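Uncharacterized protein PA2218 (Pseudomonas aeruginosa, PDB 2HDW) is uncharacterised but adopts an alpha/beta hydrolase fold and is probably a hydrolase, though its substrate is not known. Local coordinates at residues Thr269-His274 and Leu347-Asp352; Phe73-Gly78 and Asp131-Gly136. One frame throughout, in Å; residues are numbered along the deposited sequence.

Interaction 1 of 2, residues Thr269-His274 and Leu347-Asp352; sequences TPRGYH and LYDRLD
The guanidinium of R271 grips the carboxylate of D349 side-on and lies flat against the guanidinium of R350, so one arginine carries the whole of this surface contact. The tight part is the salt bridge. R271 NE donates to D349 OD2 at 2.9 Å and R271 NH2 to D349 OD1 at 2.7 Å; both bonds are almost straight, and each oxygen uses its syn lone pair. The two flat groups are nearly coplanar, 13° apart, and the doubled bond fixes the rotation of each. R271 gets there with a fully extended side chain, its CG anti to the backbone N (chi1 -180°), which carries the charge well clear of its own loop. D349 OD2 has a further donor, a water that stands 2.7 Å from it and also bonds R271 O, tying the carboxylate to the backbone of the partner segment.

The R350 side is looser and faces solvent. Its chain bends at chi2 and brings the guanidinium over one face of the R271 group, centres 3.6 Å apart and planes at 14°, with R271 NH2 above the middle of R350. R271 NH2 and R350 NE, both donors, approach to 3.4 Å without bonding; the nearby carboxylate probably offsets the like charges.

At the base of R271 an ST turn shapes the chain: T269 OG1 accepts from R271 N at 3.1 Å. In the fold, segment 269-274 leaves helix 258-267, whose Y266 touches both R271 and D349. Beside D349, Y348 turns its ring toward Y266, H344 and C179, the last directly after strand 173-178, where this fold normally places its nucleophile elbow. S112 of helix 112-122 bonds Y348 O.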
loop_
_atom_site.group_PDB
_atom_site.type_symbol
_atom_site.label_atom_id
_atom_site.label_comp_id
_atom_site.label_asym_id
_atom_site.label_seq_id
_atom_site.Cartn_x
_atom_site.Cartn_y
_atom_site.Cartn_z
ATOM N N THR A 269 4.855 -4.848 -18.069
ATOM C CA THR A 269 4.266 -5.654 -19.127
ATOM C C THR A 269 2.773 -5.424 -18.962
ATOM O O THR A 269 2.339 -4.816 -17.982
ATOM C CB THR A 269 4.533 -7.167 -18.973
ATOM O OG1 THR A 269 3.718 -7.693 -17.918
ATOM C CG2 THR A 269 6.002 -7.433 -18.674
ATOM N N PRO A 270 1.969 -5.883 -19.925
ATOM C CA PRO A 270 0.523 -5.693 -19.812
ATOM C C PRO A 270 -0.070 -6.312 -18.541
ATOM O O PRO A 270 -1.183 -5.965 -18.137
ATOM C CB PRO A 270 0.001 -6.347 -21.090
ATOM C CG PRO A 270 1.069 -5.989 -22.077
ATOM C CD PRO A 270 2.339 -6.295 -21.292
ATOM N N ARG A 271 0.675 -7.214 -17.903
ATOM C CA ARG A 271 0.188 -7.868 -16.688
ATOM C C ARG A 271 -0.255 -6.874 -15.605
ATOM O O ARG A 271 -1.365 -6.976 -15.076
ATOM C CB ARG A 271 1.258 -8.807 -16.117
ATOM C CG ARG A 271 0.822 -9.534 -14.850
ATOM C CD ARG A 271 1.932 -10.408 -14.284
ATOM N NE ARG A 271 1.560 -10.974 -12.992
ATOM C CZ ARG A 271 2.322 -11.804 -12.286
ATOM N NH1 ARG A 271 3.508 -12.175 -12.745
ATOM N NH2 ARG A 271 1.897 -12.258 -11.114
ATOM N N GLY A 272 0.600 -5.911 -15.280
ATOM C CA GLY A 272 0.233 -4.951 -14.252
ATOM C C GLY A 272 0.680 -3.527 -14.510
ATOM O O GLY A 272 0.632 -2.682 -13.617
ATOM N N TYR A 273 1.099 -3.245 -15.735
ATOM C CA TYR A 273 1.561 -1.910 -16.072
ATOM C C TYR A 273 0.475 -0.837 -16.023
ATOM O O TYR A 273 -0.652 -1.047 -16.463
ATOM C CB TYR A 273 2.175 -1.906 -17.478
ATOM C CG TYR A 273 2.537 -0.526 -17.985
ATOM C CD1 TYR A 273 3.749 0.071 -17.638
ATOM C CD2 TYR A 273 1.649 0.201 -18.782
ATOM C CE1 TYR A 273 4.072 1.359 -18.070
ATOM C CE2 TYR A 273 1.959 1.488 -19.215
ATOM C CZ TYR A 273 3.172 2.061 -18.857
ATOM O OH TYR A 273 3.486 3.333 -19.283
ATOM N N HIS A 274 0.818 0.311 -15.455
ATOM C CA HIS A 274 -0.085 1.453 -15.443
ATOM C C HIS A 274 0.799 2.687 -15.498
ATOM O O HIS A 274 1.670 2.876 -14.650
ATOM C CB HIS A 274 -0.993 1.500 -14.218
ATOM C CG HIS A 274 -2.092 2.504 -14.364
ATOM N ND1 HIS A 274 -1.866 3.863 -14.312
ATOM C CD2 HIS A 274 -3.400 2.354 -14.678
ATOM C CE1 HIS A 274 -2.985 4.505 -14.591
ATOM N NE2 HIS A 274 -3.932 3.612 -14.819
ATOM N N LEU A 347 1.372 -12.713 -4.829
ATOM C CA LEU A 347 0.282 -12.176 -4.016
ATOM C C LEU A 347 -0.208 -10.812 -4.482
ATOM O O LEU A 347 -0.957 -10.137 -3.778
ATOM C CB LEU A 347 0.690 -12.123 -2.532
ATOM C CG LEU A 347 0.405 -13.391 -1.703
ATOM C CD1 LEU A 347 1.041 -14.607 -2.363
ATOM C CD2 LEU A 347 0.935 -13.221 -0.285
ATOM N N TYR A 348 0.220 -10.410 -5.674
ATOM C CA TYR A 348 -0.202 -9.142 -6.259
ATOM C C TYR A 348 -1.498 -9.364 -7.041
ATOM O O TYR A 348 -2.480 -8.634 -6.874
ATOM C CB TYR A 348 0.860 -8.620 -7.240
ATOM C CG TYR A 348 1.930 -7.715 -6.657
ATOM C CD1 TYR A 348 2.217 -7.712 -5.290
ATOM C CD2 TYR A 348 2.687 -6.882 -7.489
ATOM C CE1 TYR A 348 3.229 -6.901 -4.763
ATOM C CE2 TYR A 348 3.702 -6.075 -6.976
ATOM C CZ TYR A 348 3.967 -6.090 -5.611
ATOM O OH TYR A 348 4.974 -5.302 -5.102
ATOM N N ASP A 349 -1.499 -10.391 -7.888
ATOM C CA ASP A 349 -2.655 -10.658 -8.738
ATOM C C ASP A 349 -3.038 -12.118 -8.976
ATOM O O ASP A 349 -3.980 -12.379 -9.723
ATOM C CB ASP A 349 -2.430 -9.991 -10.099
ATOM C CG ASP A 349 -1.213 -10.550 -10.826
ATOM O OD1 ASP A 349 -0.414 -11.261 -10.183
ATOM O OD2 ASP A 349 -1.049 -10.285 -12.039
ATOM N N ARG A 350 -2.327 -13.067 -8.374
ATOM C CA ARG A 350 -2.660 -14.475 -8.590
ATOM C C ARG A 350 -3.798 -14.932 -7.681
ATOM O O ARG A 350 -3.612 -15.117 -6.476
ATOM C CB ARG A 350 -1.438 -15.369 -8.366
ATOM C CG ARG A 350 -0.263 -15.115 -9.303
ATOM C CD ARG A 350 -0.645 -15.246 -10.774
ATOM N NE ARG A 350 0.536 -15.355 -11.628
ATOM C CZ ARG A 350 0.587 -14.952 -12.893
ATOM N NH1 ARG A 350 -0.482 -14.408 -13.460
ATOM N NH2 ARG A 350 1.705 -15.088 -13.591
ATOM N N LEU A 351 -4.974 -15.120 -8.273
ATOM C CA LEU A 351 -6.158 -15.542 -7.530
ATOM C C LEU A 351 -6.004 -16.882 -6.824
ATOM O O LEU A 351 -6.619 -17.118 -5.785
ATOM C CB LEU A 351 -7.369 -15.587 -8.466
ATOM C CG LEU A 351 -8.260 -14.337 -8.472
ATOM C CD1 LEU A 351 -8.979 -14.251 -7.137
ATOM C CD2 LEU A 351 -7.440 -13.075 -8.726
ATOM N N ASP A 352 -5.181 -17.754 -7.388
ATOM C CA ASP A 352 -4.949 -19.069 -6.810
ATOM C C ASP A 352 -3.840 -19.028 -5.762
ATOM O O ASP A 352 -3.520 -20.043 -5.150
ATOM C CB ASP A 352 -4.586 -20.060 -7.919
ATOM C CG ASP A 352 -3.474 -19.545 -8.815
ATOM O OD1 ASP A 352 -3.611 -18.421 -9.354
ATOM O OD2 ASP A 352 -2.463 -20.264 -8.982
HETATM O O HOH W 1 -2.659 -8.288 -12.868
#

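Interaction 2 of 2, residues Phe73-Gly78 and Asp131-Gly136; sequences FANRYG and DPSYTG
N75 and S133 are the two residues that meet where a beta hairpin turn of the alpha/beta hydrolase sheet comes beside the loop that follows a neighbouring strand. Segment 73-78 finishes strand 66-74 and, through a type I turn from N75 to G78, leads into the antiparallel strand 80-88; segment 131-136 runs on from strand 126-130 on the far side of strand 80-88. The contact is small and buried, and across it the amide of N75 faces the hydroxyl of S133, with N75 ND2 3.1 Å from S133 OG. Both groups also share an acceptor: N75 ND2 and S133 OG hydrogen-bond to D154 OD1 of helix 148-164, so the carboxylate clips both loops to that helix.

The other end of the N75 amide belongs to its own turn. CG stands between the backbone N and the carbonyl carbon (chi1 64°), which folds OD1 back over the chain to accept from I79 N and, weakly, from Y77 N at 2.9 Å, in the manner of an Asx turn. The amide is thus held at both ends and its rotation set. G78 N closes the turn on N75 O at 3.1 Å.

S133 sends OG to the side of its backbone N (chi1 -77°), where its side chain touches I79, L81 and I150, while N75 rests against E153 and A157 of the same helix as D154. The loop that presents S133 is itself a type II turn from P132 to T135, with Y134 at positive phi. P132 O takes two donors from T135 on the same face of its carbonyl plane: the backbone N at 3.1 Å and OG1 at 2.8 Å.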
loop_
_atom_site.group_PDB
_atom_site.type_symbol
_atom_site.label_atom_id
_atom_site.label_comp_id
_atom_site.label_asym_id
_atom_site.label_seq_id
_atom_site.Cartn_x
_atom_site.Cartn_y
_atom_site.Cartn_z
ATOM N N PHE A 73 -11.020 12.740 -1.190
ATOM C CA PHE A 73 -11.102 13.131 0.212
ATOM C C PHE A 73 -9.733 13.650 0.637
ATOM O O PHE A 73 -8.707 13.243 0.078
ATOM C CB PHE A 73 -11.524 11.931 1.066
ATOM C CG PHE A 73 -10.704 10.696 0.822
ATOM C CD1 PHE A 73 -9.441 10.557 1.392
ATOM C CD2 PHE A 73 -11.186 9.679 0.005
ATOM C CE1 PHE A 73 -8.668 9.421 1.150
ATOM C CE2 PHE A 73 -10.422 8.536 -0.245
ATOM C CZ PHE A 73 -9.161 8.407 0.328
ATOM N N ALA A 74 -9.706 14.545 1.618
ATOM C CA ALA A 74 -8.432 15.110 2.055
ATOM C C ALA A 74 -7.869 14.455 3.313
ATOM O O ALA A 74 -8.601 13.812 4.069
ATOM C CB ALA A 74 -8.591 16.613 2.278
ATOM N N ASN A 75 -6.561 14.590 3.519
ATOM C CA ASN A 75 -5.949 14.046 4.724
ATOM C C ASN A 75 -5.647 15.222 5.651
ATOM O O ASN A 75 -5.848 16.381 5.269
ATOM C CB ASN A 75 -4.682 13.233 4.423
ATOM C CG ASN A 75 -3.557 14.056 3.818
ATOM O OD1 ASN A 75 -3.512 15.281 3.943
ATOM N ND2 ASN A 75 -2.616 13.367 3.176
ATOM N N ARG A 76 -5.182 14.930 6.862
ATOM C CA ARG A 76 -4.899 15.977 7.845
ATOM C C ARG A 76 -3.822 16.969 7.435
ATOM O O ARG A 76 -3.708 18.053 8.011
ATOM C CB ARG A 76 -4.503 15.357 9.193
ATOM C CG ARG A 76 -5.611 14.595 9.901
ATOM C CD ARG A 76 -5.208 14.204 11.320
ATOM N NE ARG A 76 -3.909 13.540 11.366
ATOM C CZ ARG A 76 -2.768 14.150 11.672
ATOM N NH1 ARG A 76 -2.763 15.443 11.966
ATOM N NH2 ARG A 76 -1.627 13.465 11.676
ATOM N N TYR A 77 -3.024 16.603 6.443
ATOM C CA TYR A 77 -1.955 17.487 6.016
ATOM C C TYR A 77 -2.342 18.368 4.835
ATOM O O TYR A 77 -1.495 19.052 4.250
ATOM C CB TYR A 77 -0.701 16.657 5.728
ATOM C CG TYR A 77 -0.195 15.937 6.969
ATOM C CD1 TYR A 77 -0.048 16.618 8.183
ATOM C CD2 TYR A 77 0.152 14.587 6.929
ATOM C CE1 TYR A 77 0.433 15.971 9.326
ATOM C CE2 TYR A 77 0.639 13.931 8.060
ATOM C CZ TYR A 77 0.777 14.628 9.255
ATOM O OH TYR A 77 1.279 13.986 10.366
ATOM N N GLY A 78 -3.631 18.343 4.497
ATOM C CA GLY A 78 -4.153 19.165 3.417
ATOM C C GLY A 78 -4.080 18.619 2.003
ATOM O O GLY A 78 -4.330 19.350 1.045
ATOM N N ASP A 131 -5.059 6.296 -4.072
ATOM C CA ASP A 131 -3.736 6.681 -4.530
ATOM C C ASP A 131 -3.102 7.506 -3.414
ATOM O O ASP A 131 -3.674 8.500 -2.955
ATOM C CB ASP A 131 -3.811 7.526 -5.806
ATOM C CG ASP A 131 -4.114 6.697 -7.038
ATOM O OD1 ASP A 131 -3.752 5.499 -7.048
ATOM O OD2 ASP A 131 -4.693 7.246 -8.002
ATOM N N PRO A 132 -1.917 7.087 -2.945
ATOM C CA PRO A 132 -1.213 7.803 -1.877
ATOM C C PRO A 132 -0.932 9.255 -2.266
ATOM O O PRO A 132 -0.912 9.597 -3.454
ATOM C CB PRO A 132 0.078 7.000 -1.717
ATOM C CG PRO A 132 -0.349 5.602 -2.083
ATOM C CD PRO A 132 -1.220 5.836 -3.294
ATOM N N SER A 133 -0.733 10.102 -1.259
ATOM C CA SER A 133 -0.422 11.515 -1.479
ATOM C C SER A 133 0.695 11.678 -2.512
ATOM O O SER A 133 1.634 10.886 -2.543
ATOM C CB SER A 133 0.018 12.173 -0.162
ATOM O OG SER A 133 -1.086 12.452 0.690
ATOM N N TYR A 134 0.585 12.705 -3.350
ATOM C CA TYR A 134 1.586 13.008 -4.376
ATOM C C TYR A 134 1.680 12.014 -5.536
ATOM O O TYR A 134 2.517 12.197 -6.425
ATOM C CB TYR A 134 2.983 13.114 -3.755
ATOM C CG TYR A 134 3.119 14.083 -2.607
ATOM C CD1 TYR A 134 3.224 15.458 -2.825
ATOM C CD2 TYR A 134 3.175 13.619 -1.296
ATOM C CE1 TYR A 134 3.383 16.342 -1.756
ATOM C CE2 TYR A 134 3.335 14.492 -0.224
ATOM C CZ TYR A 134 3.436 15.848 -0.457
ATOM O OH TYR A 134 3.562 16.698 0.622
ATOM N N THR A 135 0.847 10.974 -5.540
ATOM C CA THR A 135 0.909 9.972 -6.606
ATOM C C THR A 135 -0.429 9.668 -7.274
ATOM O O THR A 135 -1.484 10.080 -6.795
ATOM C CB THR A 135 1.484 8.633 -6.083
ATOM O OG1 THR A 135 0.532 8.003 -5.217
ATOM C CG2 THR A 135 2.775 8.876 -5.307
ATOM N N GLY A 136 -0.371 8.935 -8.386
ATOM C CA GLY A 136 -1.579 8.577 -9.111
ATOM C C GLY A 136 -2.411 9.784 -9.502
ATOM O O GLY A 136 -1.897 10.741 -10.083
#

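Overall arrangement
From the N terminus the chain first meets interaction 2, which closes when residues 131-136 return to the hairpin turn 73-78; the intervening loop holds strands 80-88, 96-102 and 126-130 and helix 112-122. The chain then builds helix 148-164, strands 173-178 and 197-201 and several helices before interaction 1 opens at 269-274 and closes at 347-352, spanning strands 309-314 and 334-339. The centres of interactions 1 and 2 are about 25 Å apart, and the two stand in series, neither nested nor crossed. Interaction 2 brings the turn after strand 66-74 against the loop after strand 126-130, with helix 148-164 bonding both; interaction 1 joins the loop after helix 258-267 to the segment following edge strand 334-339.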